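Local coordinates for protein 3-hydroxyacyl-thioester dehydratase Z (Mycobacterium tuberculosis, PDB 2C2I) that probably hydrates trans-2-enoyl-CoA to (3R)-3-hydroxyacyl-CoA and runs the reverse dehydration, working as a homodimer in lipid metabolism, at residues V18-I26 against L69-Y78; G121-T130 against C141-V150. All blocks are in the same frame, centred on the assembly; numbering follows the deposited sequence.

Contact 1: V18-I26 against L69-Y78; sequences VGQSDWVTI and LLPRLQHQMY
Met77, a selenomethionine, lies against the backbone of Gly19. Its SE sits 3.7 Å from Gly19 C, and its CG reaches the start of Gln20. Gly19 leaves the hollow for this bump: with phi at 142° a side chain would jam against the preceding carbonyl, and it would also press on Met77 CB. Val18 and Gly19 both face Ser110 of strand 105-119, which makes a classic beta bulge. Next to it, Val18 CG2 meets Tyr78 CE2 at 3.6 Å, obliquely to the ring. A water bridges Val18 O and Met77 O.

Segment 69-78 holds helix 70-75, part of the helical layer that the hot-dog sheet wraps, and the residues that follow it. Segment 18-26 follows the interrupted edge strand 17-25, outermost in the sheet of this chain. Gln76 reaches across to the strand. Its extended chain places OE1 2.7 Å from Asp22 N, with the donor close to the line of the amide C=O. Ser21 CB packs against the same OE1. Ser21 OG turns back to Asp22 O.

Val24 is the next bump. CG1 touches Leu73 CD2 at 3.6 Å and also lies over the centre of one face of the Arg72 guanidinium, 3.9 Å above its plane. A second water, at the edge of that group, takes a bond from Arg72 NH1 and gives one to Thr25 O. Further on, Ile26 CD1 and Leu69 CD1 meet tip to tip at 3.5 Å.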
loop_
_atom_site.group_PDB
_atom_site.type_symbol
_atom_site.label_atom_id
_atom_site.label_comp_id
_atom_site.label_asym_id
_atom_site.label_seq_id
_atom_site.Cartn_x
_atom_site.Cartn_y
_atom_site.Cartn_z
ATOM N N VAL A 18 -17.338 12.568 -0.931
ATOM C CA VAL A 18 -16.406 13.660 -0.625
ATOM C C VAL A 18 -15.621 14.167 -1.844
ATOM O O VAL A 18 -14.855 15.121 -1.731
ATOM C CB VAL A 18 -15.452 13.322 0.558
ATOM C CG1 VAL A 18 -16.222 13.260 1.846
ATOM C CG2 VAL A 18 -14.732 12.008 0.294
ATOM N N GLY A 19 -15.811 13.528 -2.996
ATOM C CA GLY A 19 -15.381 14.132 -4.245
ATOM C C GLY A 19 -14.790 13.203 -5.284
ATOM O O GLY A 19 -15.012 11.971 -5.274
ATOM N N GLN A 20 -14.117 13.837 -6.234
ATOM C CA GLN A 20 -13.471 13.160 -7.341
ATOM C C GLN A 20 -12.192 13.918 -7.670
ATOM O O GLN A 20 -12.175 15.152 -7.736
ATOM C CB GLN A 20 -14.410 13.094 -8.553
ATOM C CG GLN A 20 -13.799 12.397 -9.753
ATOM C CD GLN A 20 -14.799 12.155 -10.857
ATOM O OE1 GLN A 20 -15.223 13.085 -11.530
ATOM N NE2 GLN A 20 -15.176 10.900 -11.049
ATOM N N SER A 21 -11.107 13.184 -7.866
ATOM C CA SER A 21 -9.830 13.811 -8.158
ATOM C C SER A 21 -9.763 14.238 -9.620
ATOM O O SER A 21 -10.656 13.929 -10.424
ATOM C CB SER A 21 -8.689 12.833 -7.875
ATOM O OG SER A 21 -8.606 11.859 -8.911
ATOM N N ASP A 22 -8.676 14.910 -9.963
ATOM C CA ASP A 22 -8.305 15.121 -11.355
ATOM C C ASP A 22 -7.729 13.810 -11.916
ATOM O O ASP A 22 -7.456 12.862 -11.168
ATOM C CB ASP A 22 -7.247 16.232 -11.468
ATOM C CG ASP A 22 -7.599 17.490 -10.664
ATOM O OD1 ASP A 22 -8.802 17.792 -10.480
ATOM O OD2 ASP A 22 -6.658 18.191 -10.222
ATOM N N TRP A 23 -7.576 13.748 -13.232
ATOM C CA TRP A 23 -6.795 12.686 -13.853
ATOM C C TRP A 23 -5.313 12.934 -13.535
ATOM O O TRP A 23 -4.836 14.082 -13.575
ATOM C CB TRP A 23 -7.011 12.669 -15.372
ATOM C CG TRP A 23 -8.368 12.197 -15.807
ATOM C CD1 TRP A 23 -9.413 12.974 -16.285
ATOM C CD2 TRP A 23 -8.835 10.845 -15.834
ATOM N NE1 TRP A 23 -10.492 12.177 -16.589
ATOM C CE2 TRP A 23 -10.171 10.868 -16.329
ATOM C CE3 TRP A 23 -8.266 9.618 -15.484
ATOM C CZ2 TRP A 23 -10.936 9.703 -16.478
ATOM C CZ3 TRP A 23 -9.028 8.464 -15.635
ATOM C CH2 TRP A 23 -10.352 8.515 -16.128
ATOM N N VAL A 24 -4.595 11.868 -13.199
ATOM C CA VAL A 24 -3.148 11.933 -13.025
ATOM C C VAL A 24 -2.520 10.861 -13.899
ATOM O O VAL A 24 -3.056 9.754 -14.016
ATOM C CB VAL A 24 -2.670 11.811 -11.527
ATOM C CG1 VAL A 24 -3.479 12.711 -10.591
ATOM C CG2 VAL A 24 -2.664 10.379 -11.041
ATOM N N THR A 25 -1.405 11.202 -14.535
ATOM C CA THR A 25 -0.716 10.265 -15.423
ATOM C C THR A 25 0.352 9.515 -14.632
ATOM O O THR A 25 1.178 10.135 -13.958
ATOM C CB THR A 25 -0.095 10.994 -16.637
ATOM O OG1 THR A 25 -1.138 11.619 -17.391
ATOM C CG2 THR A 25 0.687 10.012 -17.540
ATOM N N ILE A 26 0.309 8.186 -14.702
ATOM C CA ILE A 26 1.303 7.339 -14.016
ATOM C C ILE A 26 2.455 7.050 -14.978
ATOM O O ILE A 26 2.264 6.382 -15.995
ATOM C CB ILE A 26 0.658 6.034 -13.468
ATOM C CG1 ILE A 26 -0.456 6.346 -12.448
ATOM C CG2 ILE A 26 1.699 5.101 -12.831
ATOM C CD1 ILE A 26 -0.142 7.498 -11.461
ATOM N N LEU A 69 -1.489 5.948 -4.069
ATOM C CA LEU A 69 -1.950 7.227 -4.610
ATOM C C LEU A 69 -3.161 7.825 -3.853
ATOM O O LEU A 69 -3.525 8.972 -4.091
ATOM C CB LEU A 69 -2.265 7.127 -6.110
ATOM C CG LEU A 69 -1.172 6.666 -7.077
ATOM C CD1 LEU A 69 -1.754 6.507 -8.492
ATOM C CD2 LEU A 69 0.005 7.651 -7.076
ATOM N N LEU A 70 -3.757 7.072 -2.931
ATOM C CA LEU A 70 -4.963 7.554 -2.240
ATOM C C LEU A 70 -4.795 8.913 -1.546
ATOM O O LEU A 70 -5.644 9.800 -1.706
ATOM C CB LEU A 70 -5.543 6.487 -1.283
ATOM C CG LEU A 70 -6.749 5.704 -1.797
ATOM C CD1 LEU A 70 -6.458 5.094 -3.195
ATOM C CD2 LEU A 70 -7.143 4.650 -0.742
ATOM N N PRO A 71 -3.724 9.085 -0.747
ATOM C CA PRO A 71 -3.499 10.412 -0.145
ATOM C C PRO A 71 -3.436 11.587 -1.140
ATOM O O PRO A 71 -4.135 12.588 -0.946
ATOM C CB PRO A 71 -2.178 10.231 0.626
ATOM C CG PRO A 71 -2.188 8.711 0.988
ATOM C CD PRO A 71 -2.737 8.086 -0.271
ATOM N N ARG A 72 -2.632 11.475 -2.191
ATOM C CA ARG A 72 -2.549 12.563 -3.192
ATOM C C ARG A 72 -3.924 12.845 -3.803
ATOM O O ARG A 72 -4.328 13.995 -3.941
ATOM C CB ARG A 72 -1.569 12.215 -4.318
ATOM C CG ARG A 72 -1.602 13.174 -5.497
ATOM C CD ARG A 72 -0.610 12.777 -6.572
ATOM N NE ARG A 72 -0.530 13.808 -7.598
ATOM C CZ ARG A 72 -0.044 13.614 -8.819
ATOM N NH1 ARG A 72 0.419 12.422 -9.174
ATOM N NH2 ARG A 72 -0.031 14.620 -9.690
ATOM N N LEU A 73 -4.620 11.786 -4.183
ATOM C CA LEU A 73 -5.886 11.938 -4.917
ATOM C C LEU A 73 -6.987 12.509 -4.011
ATOM O O LEU A 73 -7.774 13.377 -4.431
ATOM C CB LEU A 73 -6.265 10.618 -5.584
ATOM C CG LEU A 73 -5.268 10.059 -6.631
ATOM C CD1 LEU A 73 -5.765 8.752 -7.221
ATOM C CD2 LEU A 73 -4.995 11.036 -7.748
ATOM N N GLN A 74 -7.027 12.040 -2.769
ATOM C CA GLN A 74 -7.979 12.546 -1.766
ATOM C C GLN A 74 -7.674 14.003 -1.370
ATOM O O GLN A 74 -8.588 14.773 -1.139
ATOM C CB GLN A 74 -8.031 11.618 -0.551
ATOM C CG GLN A 74 -8.686 10.268 -0.891
ATOM C CD GLN A 74 -8.461 9.191 0.154
ATOM O OE1 GLN A 74 -7.816 9.419 1.173
ATOM N NE2 GLN A 74 -8.986 7.996 -0.111
ATOM N N HIS A 75 -6.397 14.387 -1.380
ATOM C CA HIS A 75 -6.006 15.786 -1.107
ATOM C C HIS A 75 -6.565 16.754 -2.167
ATOM O O HIS A 75 -6.864 17.915 -1.855
ATOM C CB HIS A 75 -4.478 15.900 -1.009
ATOM C CG HIS A 75 -3.986 17.256 -0.606
ATOM N ND1 HIS A 75 -3.918 17.659 0.711
ATOM C CD2 HIS A 75 -3.513 18.292 -1.340
ATOM C CE1 HIS A 75 -3.432 18.886 0.774
ATOM N NE2 HIS A 75 -3.180 19.295 -0.456
ATOM N N GLN A 76 -6.732 16.260 -3.397
ATOM C CA GLN A 76 -7.366 16.997 -4.485
ATOM C C GLN A 76 -8.874 17.170 -4.247
ATOM O O GLN A 76 -9.496 18.073 -4.825
ATOM C CB GLN A 76 -7.148 16.295 -5.837
ATOM C CG GLN A 76 -5.718 16.378 -6.376
ATOM C CD GLN A 76 -5.545 15.705 -7.721
ATOM O OE1 GLN A 76 -6.509 15.245 -8.334
ATOM N NE2 GLN A 76 -4.316 15.659 -8.198
HETATM N N MSE A 77 -9.443 16.315 -3.395
HETATM C CA MSE A 77 -10.893 16.316 -3.123
HETATM C C MSE A 77 -11.335 17.168 -1.937
HETATM O O MSE A 77 -12.362 17.840 -2.009
HETATM C CB MSE A 77 -11.377 14.890 -2.880
HETATM C CG MSE A 77 -11.081 13.917 -3.995
HETATM SE SE MSE A 77 -11.723 12.187 -3.413
HETATM C CE MSE A 77 -10.713 11.060 -4.515
ATOM N N TYR A 78 -10.604 17.093 -0.825
ATOM C CA TYR A 78 -11.013 17.768 0.423
ATOM C C TYR A 78 -9.826 17.969 1.324
ATOM O O TYR A 78 -8.783 17.321 1.154
ATOM C CB TYR A 78 -12.106 16.987 1.188
ATOM C CG TYR A 78 -11.705 15.582 1.583
ATOM C CD1 TYR A 78 -11.223 15.295 2.861
ATOM C CD2 TYR A 78 -11.795 14.546 0.669
ATOM C CE1 TYR A 78 -10.839 13.989 3.205
ATOM C CE2 TYR A 78 -11.414 13.253 0.995
ATOM C CZ TYR A 78 -10.939 12.979 2.247
ATOM O OH TYR A 78 -10.585 11.672 2.528
HETATM O O HOH W 1 -14.652 17.449 -3.063
HETATM O O HOH W 2 1.583 11.023 -11.579
#

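Contact 2: G121-T130 against C141-V150; sequences GTVQATVSTT and CVAESIVRYV
Gln124 OE1 is gripped by two nitrogens of Arg148. Arg148 NE lies 2.8 Å from Gln124 OE1, almost in line with the amide C=O. Arg148 NH2 approaches the same oxygen at 2.9 Å, on a lone pair. The guanidinium thus presents its side to the amide, and the two planes are only 26° apart. The bend at chi3 of Arg148 (-49°) brings NE round to the glutamine. This double hold limits rotation of both flat groups. Tyr89 of strand 86-95 makes a cation-pi contact with Arg148. Nearby, Thr122 CG2 packs on Arg148 CG at 3.7 Å. On the same face of the sheet as Gln124 and Arg148, Thr126 CG2 rests on Glu144 CG at 3.6 Å, while Glu144 OE2 is hydrogen-bonded to Asn92 ND2.

The other face carries Val123, Ala125, Val127, Thr129, Tyr149, Val147, Ser145 and Ala143. The Tyr149 ring has Ala125 CB at its edge, 3.9 Å from CE2. Val147 CG1 lies over one face of this ring, offset toward the rim. Further along, a water bonds to Val127 O, Thr129 OG1 and Ser145 OG. Thr129 OG1 is also hydrogen-bonded to Ser110 OG on strand 105-119.

Between the two faces runs a regular antiparallel ladder. Val123 with Tyr149, Ala125 with Val147, Val127 with Ser145 and Thr129 with Ala143 are hydrogen-bonded pairs. The shortest of their bonds, Ala125 N to Val147 O, is 2.7 Å. The strand axes run at 161° to each other.

Gln124 and Arg148 probably help bind substrate in a site shared between the two subunits. The two strands form a beta hairpin in the antiparallel sheet of the MaoC-like hot-dog fold.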
loop_
_atom_site.group_PDB
_atom_site.type_symbol
_atom_site.label_atom_id
_atom_site.label_comp_id
_atom_site.label_asym_id
_atom_site.label_seq_id
_atom_site.Cartn_x
_atom_site.Cartn_y
_atom_site.Cartn_z
ATOM N N GLY A 121 -9.502 15.886 19.770
ATOM C CA GLY A 121 -9.491 16.452 18.423
ATOM C C GLY A 121 -9.022 15.461 17.365
ATOM O O GLY A 121 -9.038 15.783 16.158
ATOM N N THR A 122 -8.607 14.269 17.817
ATOM C CA THR A 122 -8.213 13.151 16.943
ATOM C C THR A 122 -9.417 12.288 16.539
ATOM O O THR A 122 -10.101 11.690 17.388
ATOM C CB THR A 122 -7.162 12.259 17.636
ATOM O OG1 THR A 122 -5.924 12.987 17.752
ATOM C CG2 THR A 122 -6.926 10.950 16.868
ATOM N N VAL A 123 -9.669 12.241 15.239
ATOM C CA VAL A 123 -10.777 11.441 14.713
ATOM C C VAL A 123 -10.266 10.497 13.620
ATOM O O VAL A 123 -9.236 10.750 13.017
ATOM C CB VAL A 123 -11.954 12.296 14.205
ATOM C CG1 VAL A 123 -12.382 13.336 15.264
ATOM C CG2 VAL A 123 -11.626 12.968 12.888
ATOM N N GLN A 124 -10.985 9.404 13.412
ATOM C CA GLN A 124 -10.595 8.399 12.444
ATOM C C GLN A 124 -11.704 8.285 11.420
ATOM O O GLN A 124 -12.826 7.959 11.784
ATOM C CB GLN A 124 -10.483 7.080 13.192
ATOM C CG GLN A 124 -9.813 5.986 12.469
ATOM C CD GLN A 124 -9.038 5.137 13.454
ATOM O OE1 GLN A 124 -7.904 5.472 13.824
ATOM N NE2 GLN A 124 -9.644 4.053 13.900
ATOM N N ALA A 125 -11.372 8.536 10.160
ATOM C CA ALA A 125 -12.346 8.490 9.069
ATOM C C ALA A 125 -12.153 7.210 8.256
ATOM O O ALA A 125 -11.035 6.902 7.852
ATOM C CB ALA A 125 -12.177 9.680 8.190
ATOM N N THR A 126 -13.238 6.490 8.016
ATOM C CA THR A 126 -13.210 5.340 7.134
ATOM C C THR A 126 -13.743 5.815 5.778
ATOM O O THR A 126 -14.831 6.382 5.692
ATOM C CB THR A 126 -14.013 4.192 7.721
ATOM O OG1 THR A 126 -13.450 3.845 8.997
ATOM C CG2 THR A 126 -14.019 2.952 6.797
ATOM N N VAL A 127 -12.959 5.571 4.731
ATOM C CA VAL A 127 -13.202 6.150 3.406
ATOM C C VAL A 127 -13.274 5.016 2.375
ATOM O O VAL A 127 -12.455 4.100 2.414
ATOM C CB VAL A 127 -12.083 7.143 3.021
ATOM C CG1 VAL A 127 -12.338 7.732 1.617
ATOM C CG2 VAL A 127 -11.946 8.304 4.059
ATOM N N SER A 128 -14.249 5.094 1.464
ATOM C CA SER A 128 -14.323 4.187 0.315
ATOM C C SER A 128 -13.810 4.904 -0.922
ATOM O O SER A 128 -14.203 6.035 -1.169
ATOM C CB SER A 128 -15.764 3.759 0.073
ATOM O OG SER A 128 -16.598 4.898 -0.097
ATOM N N THR A 129 -12.935 4.258 -1.700
ATOM C CA THR A 129 -12.391 4.893 -2.897
ATOM C C THR A 129 -12.452 3.896 -4.046
ATOM O O THR A 129 -12.223 2.693 -3.859
ATOM C CB THR A 129 -10.925 5.406 -2.708
ATOM O OG1 THR A 129 -10.844 6.311 -1.584
ATOM C CG2 THR A 129 -10.427 6.150 -3.931
ATOM N N THR A 130 -12.784 4.407 -5.226
ATOM C CA THR A 130 -12.638 3.660 -6.433
ATOM C C THR A 130 -11.690 4.443 -7.285
ATOM O O THR A 130 -11.885 5.637 -7.473
ATOM C CB THR A 130 -14.007 3.447 -7.121
ATOM O OG1 THR A 130 -14.740 2.501 -6.340
ATOM C CG2 THR A 130 -13.821 2.879 -8.535
ATOM N N CYS A 141 -8.480 0.101 -8.746
ATOM C CA CYS A 141 -8.380 -0.163 -7.317
ATOM C C CYS A 141 -9.707 0.180 -6.666
ATOM O O CYS A 141 -10.300 1.212 -6.979
ATOM C CB CYS A 141 -7.266 0.698 -6.732
ATOM S SG CYS A 141 -7.004 0.425 -4.947
ATOM N N VAL A 142 -10.171 -0.700 -5.777
ATOM C CA VAL A 142 -11.329 -0.441 -4.926
ATOM C C VAL A 142 -10.817 -0.678 -3.504
ATOM O O VAL A 142 -10.382 -1.778 -3.177
ATOM C CB VAL A 142 -12.529 -1.363 -5.206
ATOM C CG1 VAL A 142 -13.737 -0.964 -4.329
ATOM C CG2 VAL A 142 -12.926 -1.357 -6.699
ATOM N N ALA A 143 -10.890 0.350 -2.662
ATOM C CA ALA A 143 -10.276 0.282 -1.326
ATOM C C ALA A 143 -11.189 0.879 -0.285
ATOM O O ALA A 143 -11.855 1.865 -0.547
ATOM C CB ALA A 143 -8.954 1.039 -1.308
ATOM N N GLU A 144 -11.213 0.272 0.885
ATOM C CA GLU A 144 -11.761 0.962 2.044
ATOM C C GLU A 144 -10.600 1.192 3.020
ATOM O O GLU A 144 -9.958 0.230 3.455
ATOM C CB GLU A 144 -12.854 0.125 2.686
ATOM C CG GLU A 144 -13.541 0.857 3.848
ATOM C CD GLU A 144 -14.689 0.049 4.381
ATOM O OE1 GLU A 144 -15.665 -0.138 3.629
ATOM O OE2 GLU A 144 -14.610 -0.457 5.509
ATOM N N SER A 145 -10.332 2.465 3.326
ATOM C CA SER A 145 -9.122 2.873 4.062
ATOM C C SER A 145 -9.523 3.638 5.326
ATOM O O SER A 145 -10.667 4.072 5.456
ATOM C CB SER A 145 -8.208 3.742 3.201
ATOM O OG SER A 145 -8.845 4.958 2.804
ATOM N N ILE A 146 -8.576 3.772 6.247
ATOM C CA ILE A 146 -8.836 4.439 7.512
ATOM C C ILE A 146 -7.736 5.472 7.697
ATOM O O ILE A 146 -6.533 5.153 7.654
ATOM C CB ILE A 146 -8.899 3.456 8.699
ATOM C CG1 ILE A 146 -9.899 2.322 8.373
ATOM C CG2 ILE A 146 -9.305 4.192 9.969
ATOM C CD1 ILE A 146 -9.800 1.088 9.266
ATOM N N VAL A 147 -8.171 6.708 7.892
ATOM C CA VAL A 147 -7.271 7.834 8.063
ATOM C C VAL A 147 -7.540 8.437 9.426
ATOM O O VAL A 147 -8.689 8.786 9.720
ATOM C CB VAL A 147 -7.522 8.909 6.981
ATOM C CG1 VAL A 147 -6.597 10.106 7.171
ATOM C CG2 VAL A 147 -7.360 8.304 5.550
ATOM N N ARG A 148 -6.483 8.598 10.215
ATOM C CA ARG A 148 -6.566 9.230 11.536
ATOM C C ARG A 148 -6.051 10.665 11.436
ATOM O O ARG A 148 -4.913 10.880 11.037
ATOM C CB ARG A 148 -5.781 8.419 12.566
ATOM C CG ARG A 148 -5.689 9.063 13.924
ATOM C CD ARG A 148 -5.088 8.132 14.992
ATOM N NE ARG A 148 -5.705 6.800 15.017
ATOM C CZ ARG A 148 -5.491 5.888 15.966
ATOM N NH1 ARG A 148 -4.659 6.146 16.974
ATOM N NH2 ARG A 148 -6.103 4.712 15.900
ATOM N N TYR A 149 -6.919 11.626 11.764
ATOM C CA TYR A 149 -6.588 13.050 11.781
ATOM C C TYR A 149 -6.249 13.441 13.214
ATOM O O TYR A 149 -7.088 13.319 14.094
ATOM C CB TYR A 149 -7.773 13.866 11.269
ATOM C CG TYR A 149 -8.116 13.605 9.831
ATOM C CD1 TYR A 149 -7.367 14.178 8.812
ATOM C CD2 TYR A 149 -9.197 12.783 9.476
ATOM C CE1 TYR A 149 -7.670 13.952 7.487
ATOM C CE2 TYR A 149 -9.501 12.554 8.138
ATOM C CZ TYR A 149 -8.731 13.143 7.160
ATOM O OH TYR A 149 -9.018 12.923 5.829
ATOM N N VAL A 150 -5.009 13.896 13.422
ATOM C CA VAL A 150 -4.410 14.083 14.759
ATOM C C VAL A 150 -4.120 15.563 15.032
ATOM O O VAL A 150 -3.734 16.314 14.126
ATOM C CB VAL A 150 -3.088 13.279 14.899
ATOM C CG1 VAL A 150 -2.330 13.653 16.185
ATOM C CG2 VAL A 150 -3.345 11.782 14.853
HETATM O O HOH W 3 -10.393 4.624 0.459
#

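How the contacts relate
From the N terminus, strand 17-25 comes first. The chain then runs through 42 mostly helical residues before helix 70-75 returns to that strand, and contact 1 closes this loop. Strands 86-95 and 105-119 follow. Contact 2 then closes the short hairpin between strands 122-133 and 141-149. The two contacts are in series; neither nests in the other nor crosses it. Strand 105-119 lies between 17-25 and 122-133, so both contacts reach the same sheet. They meet where helix 70-75 and the residues just after it pack on the sheet: Gln74 NE2 probably bonds to Thr129 OG1 at 2.9 Å, and Tyr78 packs against Val127 and Tyr149.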